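Local coordinates for protein clan CA, family C40, NlpC/P60 superfamily cysteine peptidase (Trichomonas vaginalis, PDB 6BIO) that probably acts as an NlpC/P60 cysteine peptidase that hydrolyses bacterial peptidoglycan, at residues A[224-229]-A[266-271]. Residues are numbered along the deposited sequence; the frame is centred on the assembly and turned at random.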
ATOM      1  N   THR A 224      -1.839 -12.923 -13.698  1.00  6.98           N
ATOM      2  CA  THR A 224      -3.230 -12.874 -14.127  1.00  6.98           C
ATOM      3  C   THR A 224      -3.526 -14.047 -15.052  1.00  6.98           C
ATOM      4  O   THR A 224      -2.623 -14.603 -15.691  1.00  7.88           O
ATOM      5  CB  THR A 224      -3.544 -11.550 -14.814  1.00  7.71           C
ATOM      6  OG1 THR A 224      -2.696 -11.415 -15.952  1.00  8.68           O
ATOM      7  CG2 THR A 224      -3.338 -10.394 -13.834  1.00  8.45           C
ATOM      8  N   PHE A 225      -4.799 -14.444 -15.095  1.00  7.68           N
ATOM      9  CA  PHE A 225      -5.235 -15.629 -15.809  1.00  7.80           C
ATOM     10  C   PHE A 225      -6.549 -15.353 -16.532  1.00  7.85           C
ATOM     11  O   PHE A 225      -7.368 -14.524 -16.120  1.00  8.24           O
ATOM     12  CB  PHE A 225      -5.472 -16.813 -14.859  1.00  7.22           C
ATOM     13  CG  PHE A 225      -4.273 -17.208 -13.987  1.00  8.43           C
ATOM     14  CD1 PHE A 225      -3.342 -18.133 -14.451  1.00  9.40           C
ATOM     15  CD2 PHE A 225      -4.087 -16.675 -12.709  1.00  8.89           C
ATOM     16  CE1 PHE A 225      -2.266 -18.537 -13.638  1.00 10.37           C
ATOM     17  CE2 PHE A 225      -3.043 -17.089 -11.926  1.00  9.10           C
ATOM     18  CZ  PHE A 225      -2.134 -18.006 -12.381  1.00 10.79           C
ATOM     19  N   ARG A 226      -6.760 -16.143 -17.598  1.00  7.99           N
ATOM     20  CA  ARG A 226      -8.018 -16.163 -18.333  1.00  9.12           C
ATOM     21  C   ARG A 226      -8.720 -17.462 -17.981  1.00  9.98           C
ATOM     22  O   ARG A 226      -8.293 -18.537 -18.407  1.00 11.87           O
ATOM     23  CB  ARG A 226      -7.757 -16.030 -19.844  1.00  9.34           C
ATOM     24  CG  ARG A 226      -6.929 -14.805 -20.164  1.00 10.67           C
ATOM     25  CD  ARG A 226      -7.014 -14.438 -21.645  1.00 12.39           C
ATOM     26  NE  ARG A 226      -6.470 -15.525 -22.445  1.00 13.18           N
ATOM     27  CZ  ARG A 226      -5.196 -15.747 -22.707  1.00 12.65           C
ATOM     28  NH1 ARG A 226      -4.258 -14.877 -22.363  1.00 13.22           N
ATOM     29  NH2 ARG A 226      -4.853 -16.842 -23.396  1.00 13.00           N
ATOM     30  N   THR A 227      -9.775 -17.372 -17.168  1.00  9.64           N
ATOM     31  CA  THR A 227     -10.414 -18.565 -16.608  1.00  9.96           C
ATOM     32  C   THR A 227     -11.842 -18.782 -17.058  1.00 11.06           C
ATOM     33  O   THR A 227     -12.452 -19.756 -16.609  1.00 13.18           O
ATOM     34  CB  THR A 227     -10.381 -18.586 -15.059  1.00 10.67           C
ATOM     35  OG1 THR A 227     -11.293 -17.618 -14.540  1.00 11.43           O
ATOM     36  CG2 THR A 227      -8.977 -18.335 -14.512  1.00 11.19           C
ATOM     37  N   ASP A 228     -12.396 -17.941 -17.932  1.00 10.94           N
ATOM     38  CA  ASP A 228     -13.801 -18.058 -18.358  1.00 10.99           C
ATOM     39  C   ASP A 228     -13.846 -18.518 -19.810  1.00 11.31           C
ATOM     40  O   ASP A 228     -13.537 -17.753 -20.729  1.00 11.53           O
ATOM     41  CB  ASP A 228     -14.493 -16.701 -18.194  1.00 12.66           C
ATOM     42  CG  ASP A 228     -15.941 -16.718 -18.640  1.00 14.84           C
ATOM     43  OD1 ASP A 228     -16.446 -17.754 -19.110  1.00 15.62           O
ATOM     44  OD2 ASP A 228     -16.583 -15.655 -18.527  1.00 17.19           O
ATOM     45  N   SER A 229     -14.197 -19.779 -20.024  1.00 12.25           N
ATOM     46  CA  SER A 229     -14.173 -20.282 -21.404  1.00 14.24           C
ATOM     47  C   SER A 229     -15.289 -19.715 -22.279  1.00 13.27           C
ATOM     48  O   SER A 229     -15.197 -19.837 -23.505  1.00 13.34           O
ATOM     49  CB  SER A 229     -14.179 -21.806 -21.417  1.00 17.12           C
ATOM     50  OG  SER A 229     -15.292 -22.268 -20.741  1.00 19.53           O
ATOM     51  N   PRO A 266      -4.761 -25.091 -14.103  1.00 13.62           N
ATOM     52  CA  PRO A 266      -5.109 -25.427 -15.498  1.00 14.40           C
ATOM     53  C   PRO A 266      -5.743 -24.291 -16.274  1.00 15.64           C
ATOM     54  O   PRO A 266      -6.685 -24.534 -17.033  1.00 18.14           O
ATOM     55  CB  PRO A 266      -6.099 -26.583 -15.316  1.00 15.45           C
ATOM     56  CG  PRO A 266      -6.783 -26.199 -14.076  1.00 15.48           C
ATOM     57  CD  PRO A 266      -5.740 -25.673 -13.165  1.00 13.99           C
ATOM     58  N   TYR A 267      -5.278 -23.065 -16.106  1.00 14.56           N
ATOM     59  CA  TYR A 267      -5.783 -21.945 -16.874  1.00 13.51           C
ATOM     60  C   TYR A 267      -4.621 -21.123 -17.393  1.00 12.68           C
ATOM     61  O   TYR A 267      -3.572 -21.048 -16.745  1.00 13.71           O
ATOM     62  CB  TYR A 267      -6.659 -21.039 -16.003  1.00 13.11           C
ATOM     63  CG  TYR A 267      -7.851 -21.760 -15.466  1.00 14.00           C
ATOM     64  CD1 TYR A 267      -8.980 -21.940 -16.242  1.00 15.66           C
ATOM     65  CD2 TYR A 267      -7.861 -22.259 -14.176  1.00 15.00           C
ATOM     66  CE1 TYR A 267     -10.084 -22.579 -15.745  1.00 16.52           C
ATOM     67  CE2 TYR A 267      -8.946 -22.947 -13.698  1.00 16.61           C
ATOM     68  CZ  TYR A 267     -10.049 -23.101 -14.489  1.00 16.87           C
ATOM     69  OH  TYR A 267     -11.140 -23.759 -13.987  1.00 19.58           O
ATOM     70  N   PRO A 268      -4.765 -20.509 -18.563  1.00 12.36           N
ATOM     71  CA  PRO A 268      -3.629 -19.799 -19.147  1.00 12.16           C
ATOM     72  C   PRO A 268      -3.310 -18.504 -18.432  1.00 10.51           C
ATOM     73  O   PRO A 268      -4.199 -17.743 -18.047  1.00 10.67           O
ATOM     74  CB  PRO A 268      -4.101 -19.498 -20.563  1.00 13.20           C
ATOM     75  CG  PRO A 268      -5.574 -19.524 -20.448  1.00 13.29           C
ATOM     76  CD  PRO A 268      -5.892 -20.587 -19.496  1.00 12.29           C
ATOM     77  N   VAL A 269      -2.016 -18.261 -18.278  1.00 10.42           N
ATOM     78  CA  VAL A 269      -1.515 -16.987 -17.795  1.00 10.39           C
ATOM     79  C   VAL A 269      -1.726 -15.930 -18.868  1.00 10.21           C
ATOM     80  O   VAL A 269      -1.494 -16.171 -20.058  1.00 11.37           O
ATOM     81  CB  VAL A 269      -0.016 -17.108 -17.500  1.00 11.24           C
ATOM     82  CG1 VAL A 269       0.548 -15.731 -17.204  1.00 11.28           C
ATOM     83  CG2 VAL A 269       0.217 -18.041 -16.323  1.00 11.91           C
ATOM     84  N   SER A 270      -2.088 -14.727 -18.429  1.00  9.36           N
ATOM     85  CA  SER A 270      -2.096 -13.535 -19.295  1.00  9.13           C
ATOM     86  C   SER A 270      -0.773 -12.800 -19.143  1.00  9.48           C
ATOM     87  O   SER A 270       0.035 -12.790 -20.065  1.00  9.76           O
ATOM     88  CB  SER A 270      -3.273 -12.636 -18.962  1.00  9.50           C
ATOM     89  OG  SER A 270      -3.195 -11.459 -19.691  1.00 10.51           O
ATOM     90  N   THR A 271      -0.527 -12.181 -17.984  1.00  9.06           N
ATOM     91  CA  THR A 271       0.771 -11.567 -17.729  1.00  9.06           C
ATOM     92  C   THR A 271       1.217 -11.825 -16.299  1.00  8.51           C
ATOM     93  O   THR A 271       0.422 -12.147 -15.412  1.00  8.60           O
ATOM     94  CB  THR A 271       0.819 -10.029 -18.024  1.00 10.21           C
ATOM     95  OG1 THR A 271       0.025  -9.303 -17.108  1.00 10.19           O
ATOM     96  CG2 THR A 271       0.427  -9.697 -19.469  1.00 10.10           C
TER
HETATM   97  O   HOH W   1      -4.589 -11.926 -21.953  1.00 16.26           O
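Antiparallel backbone pairing with a beta bulge joins Thr224 to Ser270 and Thr271, at the point where strands 222-225 and 269-274 of the NlpC/P60 domain sheet meet. Thr224 faces two residues at once: its N donates to Thr271 O (2.9 Å), whereas its O receives Ser270 N (2.8 Å). The extra amide, Thr271 N, turns to Thr224 OG1 at 3.1 Å, a hydroxyl set between the backbone N and carbonyl carbon (chi1 60°). Phe225 and Val269 form the non-hydrogen-bonded pair beyond, their side chains diverging although Phe225 CE1 still meets Val269 CG2 at 3.7 Å. Past the strand end, Arg226 N binds Pro268 O (3.1 Å), and a water bridges Arg226 NH1 to Ser270 OG. The last grip is a CH-pi contact, Thr227 CB lying over one face of the Tyr267 ring, 4.1 Å from its centroid. Asp205 OD1 gathers the hydroxyls of Thr224, Ser270 and Thr271, tying the bulge to the chain beyond helix 201-204, while Thr227 OG1 bonds to Thr236 OG1. The Phe225 ring meets Tyr265 edge-to-face and touches Phe247 of strand 246-251. Strand 222-225 pairs on its other edge with strand 237-243, and strand 269-274 with the short edge strand 209-210.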